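Local coordinates for receptor-like protein kinase ANXUR1 (Arabidopsis thaliana, PDB 6FIG) that probably senses extracellular signals in plant reproduction through a tandem malectin-like ectodomain and passes them to its own kinase domain, at residues I66-D71 and I156-M161; Y212-Y217 and L268-Q273; N295-N300 and A315-W320. All coordinates share one frame; numbering follows the deposited sequence.

Interaction 1: residues I66-D71 and I156-M161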
# COMPACT_ATOMS: atom_id res chain seq x y z
N ILE A 66 7.97 -13.52 13.38
CA ILE A 66 7.55 -12.85 12.16
C ILE A 66 8.79 -12.56 11.31
O ILE A 66 9.72 -11.92 11.79
CB ILE A 66 6.78 -11.57 12.53
CG1 ILE A 66 5.41 -12.00 13.11
CG2 ILE A 66 6.59 -10.65 11.33
CD1 ILE A 66 4.66 -10.91 13.78
N PRO A 67 8.79 -13.02 10.04
CA PRO A 67 9.95 -12.72 9.21
C PRO A 67 10.09 -11.23 8.91
O PRO A 67 9.10 -10.57 8.60
CB PRO A 67 9.68 -13.51 7.91
CG PRO A 67 8.63 -14.49 8.25
CD PRO A 67 7.81 -13.87 9.33
N ILE A 68 11.31 -10.71 9.03
CA ILE A 68 11.61 -9.31 8.76
C ILE A 68 12.98 -9.19 8.09
O ILE A 68 13.79 -10.11 8.14
CB ILE A 68 11.64 -8.45 10.05
CG1 ILE A 68 12.53 -9.08 11.13
CG2 ILE A 68 10.23 -8.22 10.58
CD1 ILE A 68 12.89 -8.14 12.26
N LYS A 69 13.20 -8.04 7.47
CA LYS A 69 14.55 -7.64 7.06
C LYS A 69 15.29 -7.06 8.27
O LYS A 69 14.89 -6.04 8.83
CB LYS A 69 14.50 -6.61 5.94
CG LYS A 69 13.84 -7.13 4.69
CD LYS A 69 14.12 -6.24 3.49
CE LYS A 69 14.07 -7.04 2.20
NZ LYS A 69 14.35 -6.14 1.05
N GLY A 70 16.40 -7.69 8.63
CA GLY A 70 17.15 -7.32 9.83
C GLY A 70 17.83 -5.97 9.81
O GLY A 70 18.16 -5.42 10.86
N ASP A 71 18.06 -5.42 8.62
CA ASP A 71 18.71 -4.14 8.49
C ASP A 71 17.73 -2.97 8.42
O ASP A 71 18.15 -1.85 8.20
CB ASP A 71 19.64 -4.14 7.26
CG ASP A 71 18.89 -4.38 5.96
OD1 ASP A 71 17.83 -5.04 5.96
OD2 ASP A 71 19.41 -3.93 4.92
N ILE A 156 -2.02 -7.66 15.72
CA ILE A 156 -0.60 -7.34 15.61
C ILE A 156 -0.31 -6.83 14.21
O ILE A 156 -0.69 -7.48 13.25
CB ILE A 156 0.30 -8.57 15.91
CG1 ILE A 156 0.05 -9.07 17.33
CG2 ILE A 156 1.77 -8.22 15.73
CD1 ILE A 156 0.75 -10.38 17.66
N GLU A 157 0.34 -5.66 14.08
CA GLU A 157 0.91 -5.24 12.79
C GLU A 157 2.41 -5.08 12.88
O GLU A 157 2.92 -4.59 13.88
CB GLU A 157 0.34 -3.93 12.27
CG GLU A 157 -1.13 -3.89 12.00
CD GLU A 157 -1.47 -2.60 11.27
OE1 GLU A 157 -1.79 -1.62 11.95
OE2 GLU A 157 -1.35 -2.59 10.02
N VAL A 158 3.09 -5.55 11.85
CA VAL A 158 4.51 -5.31 11.64
C VAL A 158 4.67 -4.72 10.27
O VAL A 158 4.28 -5.32 9.29
CB VAL A 158 5.32 -6.60 11.79
CG1 VAL A 158 6.80 -6.31 11.54
CG2 VAL A 158 5.11 -7.17 13.17
N ILE A 159 5.27 -3.52 10.20
CA ILE A 159 5.33 -2.71 8.99
C ILE A 159 6.75 -2.19 8.85
O ILE A 159 7.22 -1.44 9.72
CB ILE A 159 4.38 -1.51 9.10
CG1 ILE A 159 2.92 -1.96 9.33
CG2 ILE A 159 4.46 -0.61 7.87
CD1 ILE A 159 2.06 -0.92 10.01
N GLN A 160 7.43 -2.57 7.79
CA GLN A 160 8.75 -2.00 7.49
C GLN A 160 8.63 -0.50 7.26
O GLN A 160 7.71 -0.05 6.57
CB GLN A 160 9.35 -2.65 6.25
CG GLN A 160 10.82 -2.34 6.08
CD GLN A 160 11.41 -3.00 4.87
OE1 GLN A 160 11.46 -4.23 4.79
NE2 GLN A 160 11.87 -2.19 3.92
N MET A 161 9.53 0.30 7.84
CA MET A 161 9.45 1.76 7.70
C MET A 161 10.82 2.33 7.44
O MET A 161 11.82 1.74 7.78
CB MET A 161 8.81 2.42 8.92
CG MET A 161 9.65 2.32 10.18
SD MET A 161 8.95 3.19 11.55
CE MET A 161 9.26 4.88 11.10
O HOH W 1 10.99 -6.19 6.85
O HOH W 2 13.17 -3.22 1.53
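With CG1 turned away from its carbonyl carbon (chi1 -71°) and the chain then extended (chi2 168°), Ile66 sends CD1 across the interior of a malectin-type beta-sandwich toward Val158. CD1 meets Val158 CG2 at 3.8 Å, the two side chains running antiparallel alongside one another, and lies 4.4 Å from Ile156 CG2. The other branch of the valine, CG1, touches Ile68 CG2 at 4.0 Å, with the two side chains crossing nearly at right angles. Strands 62-67 and 151-161 belong to facing sheets, so apolar branches from both strands meet between them; Leu136 and Ile138 of strand 135-142 add to the same core.

Toward Gln160 the contact turns polar. Gln160 reaches out with CG opposite its backbone N (chi1 -167°) and lays OE1 against the aliphatic stem of Lys69, 3.6 Å from CD. Lys69 and Asp71 of the second subunit also meet Gln160, at the dimer interface. Solvent joins the amide and the lysine. One water accepts from Lys69 N (2.9 Å) and donates to Gln160 OE1 (2.9 Å). A second water accepts from both nitrogens, at 3.2 Å from Lys69 NZ and 2.9 Å from Gln160 NE2.

Interaction 2: residues Y212-Y217 and L268-Q273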
# COMPACT_ATOMS: atom_id res chain seq x y z
N TYR A 212 -4.43 12.49 14.70
CA TYR A 212 -5.66 12.90 15.38
C TYR A 212 -5.73 14.41 15.56
O TYR A 212 -4.70 15.08 15.76
CB TYR A 212 -5.71 12.25 16.75
CG TYR A 212 -5.79 10.74 16.71
CD1 TYR A 212 -7.01 10.10 16.63
CD2 TYR A 212 -4.63 9.96 16.73
CE1 TYR A 212 -7.08 8.71 16.60
CE2 TYR A 212 -4.69 8.58 16.70
CZ TYR A 212 -5.91 7.96 16.63
OH TYR A 212 -5.96 6.59 16.59
N ASN A 213 -6.94 14.93 15.54
CA ASN A 213 -7.12 16.35 15.84
C ASN A 213 -6.55 16.68 17.23
O ASN A 213 -6.62 15.87 18.16
CB ASN A 213 -8.59 16.74 15.74
CG ASN A 213 -8.81 18.19 16.13
OD1 ASN A 213 -9.23 18.46 17.24
ND2 ASN A 213 -8.50 19.13 15.23
N ASP A 214 -5.94 17.87 17.34
CA ASP A 214 -5.23 18.27 18.56
C ASP A 214 -6.07 18.93 19.64
O ASP A 214 -5.58 19.11 20.75
CB ASP A 214 -4.06 19.19 18.21
CG ASP A 214 -4.52 20.55 17.75
OD1 ASP A 214 -5.39 20.60 16.85
OD2 ASP A 214 -4.02 21.56 18.29
N ALA A 215 -7.31 19.29 19.34
CA ALA A 215 -8.14 20.09 20.25
C ALA A 215 -8.25 19.52 21.67
O ALA A 215 -8.20 20.29 22.64
CB ALA A 215 -9.52 20.32 19.67
N PRO A 216 -8.35 18.19 21.82
CA PRO A 216 -8.46 17.62 23.17
C PRO A 216 -7.26 17.86 24.08
O PRO A 216 -7.40 17.76 25.31
CB PRO A 216 -8.63 16.12 22.90
CG PRO A 216 -9.29 16.08 21.56
CD PRO A 216 -8.61 17.16 20.79
N TYR A 217 -6.12 18.21 23.49
CA TYR A 217 -4.88 18.39 24.23
C TYR A 217 -4.56 19.85 24.56
O TYR A 217 -3.55 20.13 25.20
CB TYR A 217 -3.74 17.75 23.43
CG TYR A 217 -4.00 16.28 23.24
CD1 TYR A 217 -3.74 15.39 24.27
CD2 TYR A 217 -4.58 15.80 22.06
CE1 TYR A 217 -3.98 14.03 24.11
CE2 TYR A 217 -4.83 14.44 21.91
CZ TYR A 217 -4.53 13.57 22.94
OH TYR A 217 -4.79 12.22 22.78
N LEU A 268 -0.27 29.64 23.51
CA LEU A 268 -1.02 28.48 23.04
C LEU A 268 -0.35 27.28 23.73
O LEU A 268 0.86 27.13 23.64
CB LEU A 268 -0.93 28.41 21.54
CG LEU A 268 -1.85 27.57 20.68
CD1 LEU A 268 -3.31 27.83 21.00
CD2 LEU A 268 -1.54 27.92 19.22
N THR A 269 -1.13 26.48 24.45
CA THR A 269 -0.58 25.46 25.34
C THR A 269 -1.24 24.10 25.11
O THR A 269 -2.47 24.00 25.18
CB THR A 269 -0.78 25.86 26.80
OG1 THR A 269 -0.13 27.13 27.05
CG2 THR A 269 -0.21 24.81 27.78
N TRP A 270 -0.41 23.10 24.84
CA TRP A 270 -0.85 21.69 24.77
C TRP A 270 -0.27 20.95 25.97
O TRP A 270 0.86 21.23 26.40
CB TRP A 270 -0.35 21.02 23.50
CG TRP A 270 -0.87 21.53 22.19
CD1 TRP A 270 -1.90 21.02 21.46
CD2 TRP A 270 -0.37 22.65 21.44
NE1 TRP A 270 -2.07 21.74 20.29
CE2 TRP A 270 -1.14 22.75 20.26
CE3 TRP A 270 0.66 23.58 21.65
CZ2 TRP A 270 -0.91 23.71 19.29
CZ3 TRP A 270 0.90 24.53 20.68
CH2 TRP A 270 0.11 24.60 19.52
N MET A 271 -1.02 20.00 26.52
CA MET A 271 -0.53 19.17 27.62
C MET A 271 -0.82 17.70 27.35
O MET A 271 -1.90 17.35 26.87
CB MET A 271 -1.18 19.59 28.94
CG MET A 271 -0.48 19.02 30.17
SD MET A 271 -1.17 19.58 31.75
CE MET A 271 -1.28 21.35 31.44
N PHE A 272 0.15 16.86 27.72
CA PHE A 272 0.13 15.42 27.45
C PHE A 272 0.51 14.64 28.69
O PHE A 272 1.48 15.00 29.38
CB PHE A 272 1.12 15.11 26.35
CG PHE A 272 0.82 15.83 25.09
CD1 PHE A 272 -0.15 15.34 24.22
CD2 PHE A 272 1.44 17.04 24.81
CE1 PHE A 272 -0.46 16.03 23.06
CE2 PHE A 272 1.13 17.74 23.66
CZ PHE A 272 0.17 17.23 22.78
N GLN A 273 -0.25 13.58 28.98
CA GLN A 273 0.07 12.64 30.03
C GLN A 273 1.03 11.58 29.49
O GLN A 273 0.73 10.93 28.50
CB GLN A 273 -1.21 11.98 30.55
CG GLN A 273 -2.21 12.96 31.14
CD GLN A 273 -1.68 13.69 32.37
OE1 GLN A 273 -0.97 13.10 33.20
NE2 GLN A 273 -2.05 14.96 32.51
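Asp214 and Trp270 meet edge-on, carboxylate against indole, where a turn leaving the short, weakly bonded strand 212-213 docks on strand 268-273, the edge strand of a four-stranded sheet in a malectin-like beta-sandwich. The indole NE1 gives its hydrogen to Asp214 OD2 at 2.8 Å in a nearly straight bond. OD2 receives it on the anti lone pair, lying almost in the indole plane, while the carboxylate itself is twisted 39° from the ring. Asp214 is buried and holds CG between its backbone N and carbonyl carbon (chi1 70°), which directs the acid at the indole edge. OD2 also forms a salt bridge with Arg254, and OD1 accepts from the backbone N of Gly194. Three groups thus fix the carboxylate, and the guanidinium is likely to favour its ionised form. Val193, a calcium ligand, packs on both Asp214 and Trp270, so the contact lies beside one of the two calcium sites.

The second pairing is aromatic. Tyr217 and Phe272 are near parallel, with planes 25° apart, but displaced sidelong, with little face-to-face overlap; the centroids are 5.1 Å apart. CG and CD1 of Tyr217 meet CD1 and CE1 of Phe272, with Tyr217 CD1 3.6 Å from Phe272 CE1. Phe189 of strand 185-192 meets both rings at steeper angles and completes a small aromatic cluster.

The 213-217 connection begins with an Asx turn, in which Asn213 OD1 accepts from Ala215 N at 3.0 Å, and continues in the 3-10 segment, where Tyr217 N donates to Asp214 O (2.9 Å). Along the edge strand, Met271 N donates to Tyr217 O at 2.9 Å. Trp270 CA approaches the same oxygen, Tyr217 O, at 3.1 Å in a CA-H...O contact.

Interaction 3: residues N295-N300 and A315-W320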
# COMPACT_ATOMS: atom_id res chain seq x y z
N ASN A 295 10.49 36.93 8.84
CA ASN A 295 10.21 37.98 9.82
C ASN A 295 8.80 38.54 9.74
O ASN A 295 8.54 39.66 10.17
CB ASN A 295 11.24 39.12 9.79
CG ASN A 295 11.38 39.82 11.13
OD1 ASN A 295 11.22 39.19 12.17
ND2 ASN A 295 11.67 41.12 11.10
N GLN A 296 7.88 37.75 9.22
CA GLN A 296 6.48 38.05 9.30
C GLN A 296 5.85 37.47 10.54
O GLN A 296 5.08 38.14 11.19
CB GLN A 296 5.75 37.60 8.04
CG GLN A 296 6.06 38.50 6.84
CD GLN A 296 5.17 38.19 5.67
OE1 GLN A 296 5.25 37.09 5.14
NE2 GLN A 296 4.33 39.15 5.26
N LYS A 297 6.16 36.20 10.84
CA LYS A 297 5.66 35.52 12.04
C LYS A 297 6.84 34.84 12.71
O LYS A 297 7.53 34.03 12.09
CB LYS A 297 4.59 34.52 11.69
CG LYS A 297 4.10 33.67 12.86
CD LYS A 297 2.92 32.79 12.46
CE LYS A 297 3.30 31.73 11.44
NZ LYS A 297 2.11 31.21 10.74
N VAL A 298 7.06 35.21 13.96
CA VAL A 298 8.25 34.82 14.71
C VAL A 298 7.80 34.55 16.13
O VAL A 298 7.13 35.39 16.74
CB VAL A 298 9.30 35.95 14.65
CG1 VAL A 298 10.56 35.57 15.38
CG2 VAL A 298 9.63 36.30 13.20
N PHE A 299 8.15 33.38 16.66
CA PHE A 299 7.54 32.94 17.91
C PHE A 299 8.45 32.10 18.77
O PHE A 299 9.35 31.40 18.27
CB PHE A 299 6.21 32.22 17.66
CG PHE A 299 6.26 31.08 16.69
CD1 PHE A 299 6.21 31.30 15.33
CD2 PHE A 299 6.26 29.76 17.15
CE1 PHE A 299 6.22 30.25 14.44
CE2 PHE A 299 6.26 28.71 16.26
CZ PHE A 299 6.24 28.96 14.90
N ASN A 300 8.19 32.17 20.07
CA ASN A 300 8.93 31.41 21.07
C ASN A 300 8.23 30.09 21.30
O ASN A 300 7.01 30.02 21.23
CB ASN A 300 9.02 32.19 22.37
CG ASN A 300 9.80 33.49 22.24
OD1 ASN A 300 10.80 33.56 21.53
ND2 ASN A 300 9.31 34.53 22.89
N ALA A 315 11.45 30.76 16.62
CA ALA A 315 10.98 30.03 15.45
C ALA A 315 10.45 31.01 14.42
O ALA A 315 9.77 31.98 14.75
CB ALA A 315 9.87 29.08 15.85
N ASP A 316 10.79 30.76 13.16
CA ASP A 316 10.25 31.53 12.04
C ASP A 316 10.18 30.51 10.92
O ASP A 316 11.23 30.06 10.44
CB ASP A 316 11.16 32.72 11.72
CG ASP A 316 10.68 33.55 10.52
OD1 ASP A 316 9.86 33.04 9.69
OD2 ASP A 316 11.15 34.71 10.40
N ILE A 317 8.98 30.10 10.52
CA ILE A 317 8.84 29.01 9.55
C ILE A 317 9.51 29.34 8.20
O ILE A 317 10.33 28.55 7.70
CB ILE A 317 7.38 28.57 9.33
CG1 ILE A 317 6.74 28.16 10.65
CG2 ILE A 317 7.33 27.39 8.34
CD1 ILE A 317 5.22 28.10 10.59
N ILE A 318 9.19 30.49 7.62
CA ILE A 318 9.85 30.92 6.39
C ILE A 318 11.35 31.15 6.61
O ILE A 318 12.16 30.86 5.73
CB ILE A 318 9.23 32.20 5.80
CG1 ILE A 318 7.75 32.00 5.46
CG2 ILE A 318 9.97 32.63 4.54
CD1 ILE A 318 7.49 31.20 4.22
N GLY A 319 11.71 31.65 7.79
CA GLY A 319 13.11 31.75 8.18
C GLY A 319 13.85 30.43 8.04
O GLY A 319 14.97 30.39 7.56
N TRP A 320 13.20 29.35 8.46
CA TRP A 320 13.72 28.00 8.32
C TRP A 320 13.60 27.40 6.93
O TRP A 320 14.57 26.82 6.44
CB TRP A 320 12.98 27.07 9.29
CG TRP A 320 13.51 27.04 10.67
CD1 TRP A 320 14.81 27.10 11.07
CD2 TRP A 320 12.74 26.82 11.85
NE1 TRP A 320 14.89 26.95 12.44
CE2 TRP A 320 13.63 26.77 12.94
CE3 TRP A 320 11.38 26.67 12.09
CZ2 TRP A 320 13.19 26.60 14.26
CZ3 TRP A 320 10.95 26.47 13.38
CH2 TRP A 320 11.86 26.44 14.45
O HOH W 3 7.78 34.58 8.69
O HOH W 4 6.68 31.63 11.12
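A helix N-cap and a single antiparallel bridge, two small elements of the malectin-like beta-sandwich, join here: Asp316 caps helix 317-321, and Ala315 just before it pairs with Phe299. The bridge is a hydrogen-bonded pair, with Phe299 N donating to Ala315 O at 2.9 Å and Ala315 N to Phe299 O at 2.7 Å.

The Asp316 carboxylate works in two directions. Its CG stands opposite the backbone N (chi1 178°), which carries the acid across to the other segment. There OD2 takes the backbone hydrogen of Asn295 on its syn lone pair, at 2.8 Å. OD1 turns to the helix and accepts from Gly319 N at 3.0 Å, a capping bond that meets the oxygen from well above the carboxylate plane (78°). The acid therefore ties the helix start to the loop before strand 299-303, and the amino-terminal end of the helix, with its N-H groups, would probably stabilise the negative charge. Val298 CG2 also touches OD2.

On the bridge, the Ala315 methyl CB sits over one face of the Phe299 ring, 3.8 Å from the ring centroid and 15° off the normal, a CH-pi contact, and Ile317 CG1 lies at the ring edge. Lys297 CE lies 4.2 Å from Ile317 CD1, the two side chains running alongside each other in the same direction, while Lys297 NZ goes on to Glu288 and Ser363. A water bridges the two backbones, donating to Lys297 O at 2.7 Å and accepting from Ile317 N at 2.8 Å.

Phe286 of strand 278-287 packs on both Phe299 and Ile317, Met349 of strand 344-351 also touches Phe299, and Trp320 of the helix rests on strand 327-336.

Interaction 1 lies in the first half of the ectodomain, interactions 2 and 3 in the second. Interactions 1 and 2 sit on opposite sides of the chain's centre, their own centres about 31 Å apart; the centres of interactions 1 and 3 are about 39 Å apart. Interactions 2 and 3 are closer, about 22 Å between centres and about 7 Å between nearest atoms, and share a sheet: strands 268-273 and 299-303 flank strand 344-351. No pair touches. Calcium ions lie within about 9 Å of the Ile156 side chain and about 7 Å of that of Asp214, while a glycan sugar approaches the Thr269 side chain to about 6 Å.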